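Local coordinates for protein 2-C-methyl-D-erythritol 2,4-cyclodiphosphate synthase (Francisella tularensis subsp. tularensis, PDB 3RE3) that probably catalyses the cyclisation of 4-diphosphocytidyl-2-C-methyl-D-erythritol 2-phosphate to 2-C-methyl-D-erythritol 2,4-cyclodiphosphate with release of CMP, a step of non-mevalonate isoprenoid synthesis, at residues V45-L50 / A120-I125; A53-G56 / D62-K65; L55-L60 / V156-Y161; Y95-I100 / L126-S131; P113-M118 / I135-T140. All coordinates share one frame; numbering follows the deposited sequence. Where two conformers were deposited one is given.

Contact 1: V45-L50 / A120-I125; sequences VLIHAL and ACLANI. With POP (pyrophosphate 2-), chain E.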
# COMPACT_ATOMS: atom_id res chain seq x y z
N VAL A 45 1.73 -1.99 16.07
CA VAL A 45 1.69 -2.18 14.62
C VAL A 45 1.95 -0.87 13.85
O VAL A 45 2.60 -0.89 12.80
CB VAL A 45 0.37 -2.89 14.18
CG1 VAL A 45 -0.83 -1.99 14.37
CG2 VAL A 45 0.46 -3.37 12.76
N LEU A 46 1.45 0.25 14.36
CA LEU A 46 1.62 1.52 13.65
C LEU A 46 3.04 2.04 13.74
O LEU A 46 3.65 2.38 12.73
CB LEU A 46 0.61 2.57 14.13
CG LEU A 46 0.61 3.84 13.27
CD1 LEU A 46 -0.59 4.73 13.52
CD2 LEU A 46 1.87 4.61 13.52
N ILE A 47 3.58 2.12 14.95
CA ILE A 47 4.92 2.63 15.10
C ILE A 47 5.88 1.74 14.32
O ILE A 47 6.91 2.19 13.81
CB ILE A 47 5.32 2.76 16.57
CG1 ILE A 47 4.51 3.89 17.21
CG2 ILE A 47 6.82 3.02 16.71
CD1 ILE A 47 5.03 4.34 18.56
N HIS A 48 5.55 0.47 14.24
CA HIS A 48 6.37 -0.47 13.49
C HIS A 48 6.37 -0.14 11.99
O HIS A 48 7.43 0.07 11.40
CB HIS A 48 5.89 -1.90 13.73
CG HIS A 48 6.83 -2.95 13.21
ND1 HIS A 48 7.28 -3.99 13.99
CD2 HIS A 48 7.39 -3.11 11.99
CE1 HIS A 48 8.09 -4.75 13.27
NE2 HIS A 48 8.17 -4.24 12.06
N ALA A 49 5.19 -0.06 11.38
CA ALA A 49 5.12 0.27 9.97
C ALA A 49 5.76 1.66 9.73
O ALA A 49 6.41 1.90 8.71
CB ALA A 49 3.68 0.26 9.50
N LEU A 50 5.60 2.55 10.70
CA LEU A 50 6.13 3.91 10.60
C LEU A 50 7.65 3.92 10.57
O LEU A 50 8.24 4.57 9.72
CB LEU A 50 5.62 4.76 11.76
CG LEU A 50 6.18 6.16 11.86
CD1 LEU A 50 5.85 6.93 10.60
CD2 LEU A 50 5.59 6.87 13.06
N ALA A 120 -0.83 13.21 18.33
CA ALA A 120 -0.15 14.13 19.23
C ALA A 120 1.09 13.46 19.79
O ALA A 120 2.19 14.03 19.83
CB ALA A 120 -1.07 14.56 20.35
N CYS A 121 0.90 12.22 20.21
CA CYS A 121 1.97 11.41 20.75
C CYS A 121 3.14 11.30 19.78
O CYS A 121 4.28 11.53 20.16
CB CYS A 121 1.44 10.01 21.08
SG CYS A 121 2.69 8.80 21.49
N LEU A 122 2.86 10.95 18.54
CA LEU A 122 3.93 10.70 17.59
C LEU A 122 4.51 12.00 17.03
O LEU A 122 5.72 12.11 16.84
CB LEU A 122 3.46 9.80 16.45
CG LEU A 122 2.62 8.55 16.77
CD1 LEU A 122 2.07 7.99 15.48
CD2 LEU A 122 3.39 7.49 17.53
N ALA A 123 3.66 12.98 16.76
CA ALA A 123 4.15 14.28 16.31
C ALA A 123 5.15 14.82 17.33
O ALA A 123 6.13 15.48 16.96
CB ALA A 123 3.00 15.26 16.14
N ASN A 124 4.88 14.57 18.60
CA ASN A 124 5.73 15.05 19.66
C ASN A 124 7.09 14.39 19.60
O ASN A 124 8.11 15.06 19.57
CB ASN A 124 5.09 14.82 21.03
CG ASN A 124 5.86 15.48 22.15
OD1 ASN A 124 5.80 16.69 22.34
ND2 ASN A 124 6.60 14.68 22.91
N ILE A 125 7.10 13.07 19.58
CA ILE A 125 8.36 12.32 19.58
C ILE A 125 9.18 12.70 18.35
O ILE A 125 10.40 12.81 18.40
CB ILE A 125 8.16 10.80 19.56
CG1 ILE A 125 7.51 10.34 20.87
CG2 ILE A 125 9.49 10.09 19.35
CD1 ILE A 125 6.47 9.27 20.66
P1 POP E . 5.02 -7.84 12.93
O1 POP E . 6.19 -7.12 12.31
O2 POP E . 4.23 -8.52 11.84
O3 POP E . 5.52 -8.88 13.90
O POP E . 4.08 -6.78 13.71
P2 POP E . 4.13 -6.52 15.31
O4 POP E . 3.46 -5.20 15.59
O5 POP E . 3.40 -7.63 16.05
O6 POP E . 5.56 -6.44 15.79

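Contact 2: A53-G56 / D62-K65; sequences AILG and DIGK. With NA (sodium ion), chain F.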
# COMPACT_ATOMS: atom_id res chain seq x y z
N ALA A 53 8.79 2.68 7.30
CA ALA A 53 8.64 3.63 6.21
C ALA A 53 9.82 4.60 6.18
O ALA A 53 10.36 4.93 5.12
CB ALA A 53 7.33 4.40 6.35
N ILE A 54 10.21 5.05 7.36
CA ILE A 54 11.29 6.01 7.50
C ILE A 54 12.64 5.40 7.10
O ILE A 54 13.35 5.98 6.29
CB ILE A 54 11.31 6.60 8.91
CG1 ILE A 54 10.18 7.63 9.04
CG2 ILE A 54 12.65 7.25 9.21
CD1 ILE A 54 9.89 8.07 10.45
N LEU A 55 12.97 4.24 7.65
CA LEU A 55 14.19 3.56 7.25
C LEU A 55 14.09 3.19 5.79
O LEU A 55 15.08 3.17 5.07
CB LEU A 55 14.42 2.32 8.09
CG LEU A 55 14.50 2.64 9.57
CD1 LEU A 55 14.43 1.41 10.44
CD2 LEU A 55 15.77 3.41 9.87
N GLY A 56 12.87 2.90 5.35
CA GLY A 56 12.66 2.62 3.94
C GLY A 56 13.07 3.80 3.07
O GLY A 56 13.87 3.67 2.16
N ASP A 62 15.01 -2.27 7.16
CA ASP A 62 13.90 -2.25 8.12
C ASP A 62 14.39 -2.16 9.55
O ASP A 62 15.59 -2.12 9.80
CB ASP A 62 12.97 -3.46 7.92
CG ASP A 62 13.73 -4.78 7.85
OD1 ASP A 62 14.86 -4.85 8.37
OD2 ASP A 62 13.19 -5.75 7.26
N ILE A 63 13.46 -2.13 10.50
CA ILE A 63 13.82 -2.05 11.91
C ILE A 63 14.68 -3.25 12.29
O ILE A 63 15.55 -3.15 13.16
CB ILE A 63 12.57 -2.02 12.78
CG1 ILE A 63 11.48 -1.21 12.08
CG2 ILE A 63 12.87 -1.42 14.14
CD1 ILE A 63 10.09 -1.61 12.48
N GLY A 64 14.46 -4.37 11.61
CA GLY A 64 15.22 -5.59 11.83
C GLY A 64 16.72 -5.46 11.59
O GLY A 64 17.51 -6.07 12.31
N LYS A 65 17.11 -4.68 10.58
CA LYS A 65 18.52 -4.45 10.29
C LYS A 65 19.24 -3.80 11.47
O LYS A 65 20.44 -4.00 11.67
CB LYS A 65 18.68 -3.56 9.06
CG LYS A 65 19.26 -4.24 7.81
CD LYS A 65 19.87 -3.17 6.88
CE LYS A 65 20.03 -3.65 5.44
NZ LYS A 65 20.02 -2.51 4.45
NA NA F . 14.74 4.05 -0.60

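Contact 3: L55-L60 / V156-Y161; sequences LGALGL and VVCLLY. With NA (sodium ion), chain F.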
# COMPACT_ATOMS: atom_id res chain seq x y z
N LEU A 55 12.97 4.24 7.65
CA LEU A 55 14.19 3.56 7.25
C LEU A 55 14.09 3.19 5.79
O LEU A 55 15.08 3.17 5.07
CB LEU A 55 14.42 2.32 8.09
CG LEU A 55 14.50 2.64 9.57
CD1 LEU A 55 14.43 1.41 10.44
CD2 LEU A 55 15.77 3.41 9.87
N GLY A 56 12.87 2.90 5.35
CA GLY A 56 12.66 2.62 3.94
C GLY A 56 13.07 3.80 3.07
O GLY A 56 13.87 3.67 2.16
N ALA A 57 12.50 4.95 3.36
CA ALA A 57 12.83 6.17 2.62
C ALA A 57 14.34 6.44 2.56
O ALA A 57 14.84 6.88 1.54
CB ALA A 57 12.10 7.36 3.22
N LEU A 58 15.06 6.11 3.63
CA LEU A 58 16.50 6.33 3.73
C LEU A 58 17.40 5.23 3.13
O LEU A 58 18.61 5.33 3.23
CB LEU A 58 16.90 6.51 5.20
CG LEU A 58 16.21 7.54 6.09
CD1 LEU A 58 16.78 7.52 7.49
CD2 LEU A 58 16.32 8.94 5.51
N GLY A 59 16.82 4.16 2.58
CA GLY A 59 17.61 3.05 2.06
C GLY A 59 18.31 2.27 3.16
O GLY A 59 19.31 1.59 2.94
N LEU A 60 17.76 2.35 4.36
CA LEU A 60 18.27 1.68 5.55
C LEU A 60 17.68 0.30 5.86
O LEU A 60 17.93 -0.24 6.93
CB LEU A 60 18.20 2.59 6.77
CG LEU A 60 19.06 3.81 6.50
CD1 LEU A 60 19.15 4.72 7.71
CD2 LEU A 60 20.45 3.36 6.07
N VAL A 156 1.86 2.67 6.21
CA VAL A 156 2.38 4.02 6.37
C VAL A 156 3.14 4.42 5.11
O VAL A 156 3.87 3.61 4.54
CB VAL A 156 3.32 4.15 7.58
CG1 VAL A 156 3.81 5.59 7.71
CG2 VAL A 156 2.62 3.72 8.85
N VAL A 157 2.93 5.65 4.68
CA VAL A 157 3.81 6.29 3.72
C VAL A 157 4.38 7.57 4.34
O VAL A 157 3.67 8.33 5.00
CB VAL A 157 3.08 6.64 2.41
CG1 VAL A 157 2.85 5.39 1.58
CG2 VAL A 157 1.78 7.39 2.69
N CYS A 158 5.67 7.79 4.14
CA CYS A 158 6.29 9.03 4.57
C CYS A 158 6.98 9.68 3.39
O CYS A 158 7.38 8.99 2.45
CB CYS A 158 7.31 8.80 5.69
SG CYS A 158 8.59 7.68 5.22
N LEU A 159 7.06 11.01 3.43
CA LEU A 159 7.86 11.78 2.47
C LEU A 159 8.94 12.53 3.22
O LEU A 159 8.64 13.30 4.13
CB LEU A 159 6.99 12.76 1.71
CG LEU A 159 7.56 13.40 0.46
CD1 LEU A 159 8.16 12.37 -0.49
CD2 LEU A 159 6.48 14.19 -0.25
N LEU A 160 10.19 12.32 2.83
CA LEU A 160 11.33 12.99 3.47
C LEU A 160 11.99 14.05 2.56
O LEU A 160 11.98 13.90 1.34
CB LEU A 160 12.36 11.96 3.89
CG LEU A 160 11.88 10.86 4.83
CD1 LEU A 160 13.06 9.96 5.24
CD2 LEU A 160 11.21 11.47 6.06
N TYR A 161 12.55 15.10 3.15
CA TYR A 161 13.26 16.12 2.36
C TYR A 161 14.61 16.54 2.95
O TYR A 161 14.88 16.31 4.14
CB TYR A 161 12.39 17.35 2.10
CG TYR A 161 12.21 18.24 3.31
CD1 TYR A 161 13.12 19.26 3.59
CD2 TYR A 161 11.14 18.08 4.16
CE1 TYR A 161 12.96 20.08 4.69
CE2 TYR A 161 10.97 18.88 5.25
CZ TYR A 161 11.88 19.88 5.52
OH TYR A 161 11.68 20.68 6.63
NA NA F . 14.74 4.05 -0.60

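Contact 4: Y95-I100 / L126-S131; sequences YSISNI and LEIQIS. With NA (sodium ion), chain B.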
# COMPACT_ATOMS: atom_id res chain seq x y z
N TYR A 95 17.93 14.18 6.98
CA TYR A 95 16.68 14.33 6.29
C TYR A 95 15.65 14.79 7.30
O TYR A 95 15.81 14.59 8.51
CB TYR A 95 16.26 13.02 5.63
CG TYR A 95 16.75 12.89 4.21
CD1 TYR A 95 17.97 12.29 3.92
CD2 TYR A 95 15.99 13.39 3.15
CE1 TYR A 95 18.42 12.18 2.62
CE2 TYR A 95 16.42 13.30 1.86
CZ TYR A 95 17.64 12.69 1.59
OH TYR A 95 18.07 12.59 0.27
N SER A 96 14.61 15.46 6.79
CA SER A 96 13.50 15.93 7.60
C SER A 96 12.21 15.26 7.13
O SER A 96 12.09 14.83 5.98
CB SER A 96 13.34 17.45 7.46
OG SER A 96 14.45 18.17 7.98
N ILE A 97 11.22 15.20 8.00
CA ILE A 97 9.91 14.76 7.57
C ILE A 97 9.13 15.89 6.91
O ILE A 97 8.87 16.91 7.53
CB ILE A 97 9.08 14.19 8.74
CG1 ILE A 97 9.68 12.87 9.19
CG2 ILE A 97 7.61 14.03 8.33
CD1 ILE A 97 9.47 12.61 10.63
N SER A 98 8.74 15.68 5.67
CA SER A 98 7.75 16.54 5.07
C SER A 98 6.39 16.18 5.67
O SER A 98 5.78 16.99 6.36
CB SER A 98 7.74 16.33 3.57
OG SER A 98 6.75 17.14 2.97
N ASN A 99 5.92 14.96 5.41
CA ASN A 99 4.67 14.49 6.02
C ASN A 99 4.54 12.97 6.08
O ASN A 99 5.23 12.24 5.38
CB ASN A 99 3.45 15.11 5.33
CG ASN A 99 3.02 14.36 4.08
OD1 ASN A 99 1.94 13.79 4.04
ND2 ASN A 99 3.86 14.38 3.05
N ILE A 100 3.64 12.51 6.94
CA ILE A 100 3.40 11.08 7.09
C ILE A 100 1.92 10.77 6.98
O ILE A 100 1.10 11.45 7.60
CB ILE A 100 3.88 10.60 8.45
CG1 ILE A 100 5.40 10.71 8.53
CG2 ILE A 100 3.42 9.16 8.68
CD1 ILE A 100 5.93 10.55 9.92
N LEU A 126 8.49 12.87 17.23
CA LEU A 126 9.12 13.12 15.96
C LEU A 126 9.41 14.60 15.77
O LEU A 126 10.12 15.00 14.84
CB LEU A 126 8.23 12.62 14.83
CG LEU A 126 8.11 11.10 14.70
CD1 LEU A 126 7.12 10.73 13.60
CD2 LEU A 126 9.49 10.50 14.42
N GLU A 127 8.84 15.41 16.65
CA GLU A 127 9.04 16.85 16.61
C GLU A 127 8.64 17.42 15.26
O GLU A 127 9.43 18.10 14.61
CB GLU A 127 10.49 17.17 16.94
CG GLU A 127 10.90 16.64 18.28
CD GLU A 127 12.39 16.66 18.46
OE1 GLU A 127 13.01 17.73 18.25
OE2 GLU A 127 12.95 15.58 18.80
N ILE A 128 7.42 17.10 14.84
CA ILE A 128 6.81 17.74 13.69
C ILE A 128 5.44 18.24 14.12
O ILE A 128 5.00 18.00 15.24
CB ILE A 128 6.57 16.75 12.55
CG1 ILE A 128 5.57 15.68 13.02
CG2 ILE A 128 7.87 16.12 12.10
CD1 ILE A 128 5.95 14.26 12.67
N GLN A 129 4.75 18.89 13.20
CA GLN A 129 3.39 19.35 13.47
C GLN A 129 2.40 18.19 13.37
O GLN A 129 2.57 17.27 12.57
CB GLN A 129 3.01 20.46 12.49
CG GLN A 129 3.82 21.72 12.66
CD GLN A 129 3.92 22.14 14.12
OE1 GLN A 129 2.92 22.54 14.73
NE2 GLN A 129 5.11 22.02 14.69
N ILE A 130 1.36 18.24 14.20
CA ILE A 130 0.30 17.26 14.11
C ILE A 130 -0.21 17.18 12.68
O ILE A 130 -0.58 16.11 12.19
CB ILE A 130 -0.85 17.58 15.08
CG1 ILE A 130 -0.45 17.18 16.49
CG2 ILE A 130 -2.10 16.83 14.70
CD1 ILE A 130 -1.37 17.76 17.55
N SER A 131 -0.20 18.32 11.99
CA SER A 131 -0.75 18.38 10.65
C SER A 131 0.18 17.72 9.64
O SER A 131 -0.18 17.50 8.48
CB SER A 131 -1.01 19.83 10.26
OG SER A 131 0.16 20.63 10.41
NA NA B . -0.11 13.98 6.22

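Contact 5: P113-M118 / I135-T140; sequences PHIEKM and IKATTT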
# COMPACT_ATOMS: atom_id res chain seq x y z
N PRO A 113 -11.82 7.02 18.54
CA PRO A 113 -11.58 7.78 19.77
C PRO A 113 -10.10 8.04 20.08
O PRO A 113 -9.80 9.04 20.74
CB PRO A 113 -12.18 6.89 20.87
CG PRO A 113 -13.07 5.95 20.18
CD PRO A 113 -12.48 5.73 18.82
N HIS A 114 -9.22 7.14 19.66
CA HIS A 114 -7.80 7.21 20.05
C HIS A 114 -6.83 7.85 19.04
O HIS A 114 -5.65 8.03 19.34
CB HIS A 114 -7.32 5.83 20.47
CG HIS A 114 -8.35 5.05 21.24
ND1 HIS A 114 -8.55 5.23 22.60
CD2 HIS A 114 -9.24 4.12 20.84
CE1 HIS A 114 -9.53 4.43 23.00
NE2 HIS A 114 -9.96 3.75 21.95
N ILE A 115 -7.33 8.22 17.87
CA ILE A 115 -6.48 8.64 16.76
C ILE A 115 -5.75 9.96 17.02
O ILE A 115 -4.54 10.08 16.80
CB ILE A 115 -7.30 8.69 15.45
CG1 ILE A 115 -7.31 7.31 14.80
CG2 ILE A 115 -6.77 9.74 14.46
CD1 ILE A 115 -8.40 7.16 13.75
N GLU A 116 -6.49 10.96 17.49
CA GLU A 116 -5.88 12.24 17.82
C GLU A 116 -4.81 12.09 18.90
O GLU A 116 -3.78 12.75 18.86
CB GLU A 116 -6.95 13.25 18.23
CG GLU A 116 -7.98 13.49 17.13
CD GLU A 116 -7.35 13.82 15.79
OE1 GLU A 116 -6.45 14.70 15.74
OE2 GLU A 116 -7.76 13.20 14.78
N LYS A 117 -5.05 11.21 19.85
CA LYS A 117 -4.04 10.94 20.84
C LYS A 117 -2.80 10.40 20.18
O LYS A 117 -1.69 10.80 20.52
CB LYS A 117 -4.56 9.97 21.91
CG LYS A 117 -5.33 10.64 23.02
CD LYS A 117 -5.77 9.64 24.09
CE LYS A 117 -6.90 8.73 23.59
NZ LYS A 117 -7.23 7.65 24.57
N MSE A 118 -2.98 9.48 19.22
CA MSE A 118 -1.85 8.90 18.51
C MSE A 118 -1.07 9.98 17.76
O MSE A 118 0.16 9.97 17.75
CB MSE A 118 -2.30 7.85 17.52
CG MSE A 118 -2.99 6.64 18.12
SE MSE A 118 -3.59 5.47 16.64
CE MSE A 118 -4.59 4.15 17.67
N ILE A 135 -3.41 10.05 10.34
CA ILE A 135 -3.75 8.68 10.72
C ILE A 135 -5.22 8.47 10.45
O ILE A 135 -6.08 9.13 11.05
CB ILE A 135 -3.56 8.45 12.23
CG1 ILE A 135 -2.10 8.66 12.66
CG2 ILE A 135 -4.02 7.09 12.61
CD1 ILE A 135 -1.92 8.64 14.17
N LYS A 136 -5.53 7.56 9.53
CA LYS A 136 -6.93 7.20 9.28
C LYS A 136 -7.16 5.70 9.50
O LYS A 136 -6.23 4.90 9.44
CB LYS A 136 -7.36 7.61 7.87
CG LYS A 136 -6.40 7.17 6.79
CD LYS A 136 -6.82 7.69 5.45
CE LYS A 136 -5.68 8.39 4.79
NZ LYS A 136 -4.42 7.61 5.00
N ALA A 137 -8.40 5.31 9.78
CA ALA A 137 -8.70 3.89 10.00
C ALA A 137 -9.83 3.42 9.09
O ALA A 137 -10.87 4.07 9.00
CB ALA A 137 -9.05 3.64 11.46
N THR A 138 -9.61 2.30 8.40
CA THR A 138 -10.68 1.70 7.60
C THR A 138 -10.90 0.22 7.97
O THR A 138 -10.17 -0.34 8.79
CB THR A 138 -10.42 1.86 6.07
OG1 THR A 138 -11.62 1.60 5.32
CG2 THR A 138 -9.29 0.96 5.60
N THR A 139 -11.89 -0.42 7.35
CA THR A 139 -12.18 -1.82 7.60
C THR A 139 -12.13 -2.59 6.31
O THR A 139 -12.07 -2.01 5.23
CB THR A 139 -13.57 -2.07 8.23
OG1 THR A 139 -14.59 -1.84 7.25
CG2 THR A 139 -13.80 -1.19 9.45
N THR A 140 -12.11 -3.91 6.43
CA THR A 140 -12.20 -4.78 5.28
C THR A 140 -13.65 -5.18 5.03
O THR A 140 -13.93 -6.03 4.20
CB THR A 140 -11.36 -6.01 5.47
OG1 THR A 140 -11.64 -6.57 6.75
CG2 THR A 140 -9.89 -5.61 5.41

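Contact 1: V45-L50 / A120-I125
Leu46 opens the contact by sending its CD2 branch obliquely across Leu122, whose CD1 it meets at 3.9 Å. Its CG is swung away from its own backbone N (chi1 -172°), which directs the fork toward helix 115-126, with CD2 making the touch. Ile47 leaves its helix at a slant, yet its long branch reaches over: CD1 lies 3.7 Å from CD2 of Leu122, the other fork of the same leucine. His48 turns to the other flank of helix 45-57, where O1 of a bound pyrophosphate sits over one face of the imidazole, 3.2 Å from CE1; its position is consistent with a site for the substrate's diphosphate. Leu50, one turn after Leu46, reaches CD1 of Leu122 with its CD2 at 4.4 Å, a looser touch, while Leu83 of helix 79-92 packs on Ile47, Leu50 and Leu122 alike. The axes of the two segments come no closer than 12.6 Å, at 37°, and only side-chain ends meet. The touching atoms are aliphatic carbons, nearly all methyls, all four residues are buried and no hydrogen bond crosses: hydrophobic packing around one leucine joins the helices, apart from the polar anion site.

Contact 2: A53-G56 / D62-K65
The flat group at the centre of this contact is the peptide joining Asp62 to Ile63, and Leu55 lies over one of its faces: CD1 stands above the plane, 3.7 Å from Asp62 C and equally close to Ile63 N. At the peptide's edge, the N-H of Ile63 is bonded to Asp52, one turn before Gly56 on the same helix as Leu55. The motif is a helix N-cap. Asp62 precedes the short, weakly bonded helix 63-66, and its carboxylate accepts from the backbone N of Lys65, with OD1 3.2 Å from that nitrogen. The donor meets OD1 nearly head-on along the C-O bond, although the N-H itself points somewhat off the oxygen, at 138°. A weak backbone bond from Lys65 N to Asp62 O backs up the cap.

Leu55 reaches the peptide because its CG lies on the N side of the residue, away from its carbonyl (chi1 -58°), which sends the leucine fork out from helix 45-57 toward the returning chain. The same CD1 also brushes CG1 of Ile63 at 4.3 Å. Contact between the segments is therefore apolar, a methyl roofing a backbone amide group, with no hydrogen bond between them; the polar fastening comes from Asp52 and from the cap. Both segments lie at a subunit interface: Asp62 packs on Lys136 and Lys65 on Arg119, both of a second subunit. On the helix, Gly56 O binds a sodium ion at 2.9 Å, and OD1 of Asn99 of that second subunit is the ion's other protein ligand.

Contact 3: L55-L60 / V156-Y161
Leu160 supplies the main apolar touch, with CD1 set between two neighbours of the first segment: it lies 3.4 Å from CB of Ala57 and equally near CD2 of Leu58. The two leucines cross at about a right angle, and it is CD2 of Leu58 that meets CD1 of Leu160. CG of Leu160 lies away from its carbonyl (chi1 -57°), which raises the fork from the sheet toward Ala57. Two residues earlier, on the same face of the strand, Cys158 adds a thiol: its SG is 4.1 Å from CB of Ala57. Leu90 of helix 79-92 packs on both Leu58 and Leu160.

Backbone hydrogen bonds close the helix 45-57 in a Schellman motif. Leu60 N bonds to Leu55 O at 2.9 Å and Gly59 N to Gly56 O at 3.0 Å, while Gly59 takes the positive phi (68°) that turns the chain out of the helix. The last helical turn packs on strand 151-161, which runs between strands 6-16 and 96-105.

Polar links lead outward. Ala57 O accepts from Arg7 on strand 6-16, and Gly59 O has a weak bond to Arg119 of the second subunit.

Contact 4: Y95-I100 / L126-S131
Ile97 of strand 96-105 faces Ile128 of the loop after helix 115-126. Its CB meets CG2 of Ile128 at 4.1 Å. From there the chain rises through CG1, which lies on the N side of the residue with its carbonyl behind it (chi1 -70°), and ends in CD1. This terminal methyl comes back to the same CG2 of Ile128 and also lies 4.2 Å from CD1 of Leu126, touching both Leu126 and Ile128. The two isoleucines cross at about a right angle. In Ile128, CG1 sits between N and the carbonyl carbon (chi1 64°), which leaves CG2 anti to the carbonyl carbon as the branch that meets the strand. Leu160 and Leu90 pack on Ile97 as well.

A Schellman motif at Glu127, with positive phi (56°), ends helix 115-126, with Leu126 directed to the sheet and Glu127 left at the surface. On the strand a classic beta bulge, Ser98 and Asn99 both set against Leu159, interrupts the alternation, and Ile97 and Ile100 thereby both face segment 126-131 although they are three residues apart. Ile100 and Leu126 reach toward each other tip to tip, their CD1 atoms 3.9 Å apart.

No hydrogen bond joins the two segments, but Gln132, the next residue after this segment, donates through NE2 to Ser98 O and accepts through OE1 from Gln129 N. Residues of the bulge also meet the third subunit. Ser98 OG is hydrogen-bonded to its Phe6 O. OD1 of Asn99 coordinates a sodium ion at 3.0 Å together with Gly56 O of that subunit.

Contact 5: P113-M118 / I135-T140
Ile115 and Ile135 give the contact its apolar centre, sliding past one another in opposite directions. CG1 of Ile115 lies 4.0 Å from CG2 of Ile135, and CD1 of Ile115 meets CB of Ala137 at 4.2 Å. CG2 of Ile115, placed away from its own N, rests against the backbone instead, 3.5 Å from Ile135 O. The end of Ile135 is taken up one turn further along the helix: its CD1 meets CB of Met118 at 3.5 Å. Met118, modelled as selenomethionine, touches with the base of its extended side chain, and its selenium end leads away from the strand; Met118 also packs on Met111.

Polar interactions lie apart from this apolar centre. Lys117 NZ comes to the edge of the His114 ring, in its plane, and makes a weak hydrogen bond to ND1 at 3.4 Å; Pro113 CB lies over one face of that ring. Lys136 points the other way, forming a salt bridge with Asp101 and a hydrogen bond to His10 O of the third subunit.

Within the beta-alpha-beta unit of strand 96-105, helix 115-126 and strand 133-138, this contact lays the first turn of the helix on the last strand, beside Ile104 of the neighbouring parallel strand.

How the contacts relate
Contacts 3, 4 and 5 pack a helix or loop on the mixed sheet, contact 1 joins helices 45-57 and 115-126, and contact 2 ties helix 45-57 to the start of helix 63-66. Helix 45-57 serves contacts 1, 2 and 3 in succession, while helix 115-126 serves contacts 5 and 1 and leads into the loop of contact 4. Contacts 2 and 3 share Leu55 and Gly56, about 8 Å between centres; contacts 2 and 5 lie on opposite sides of the chain's centre, about 23 Å between centres. Along the chain, contact 1 crosses contacts 3, 4 and 5, and contact 2 closes before contacts 4 and 5 open. In the trimer the sodium ligands of contacts 2 and 4 pair across subunits.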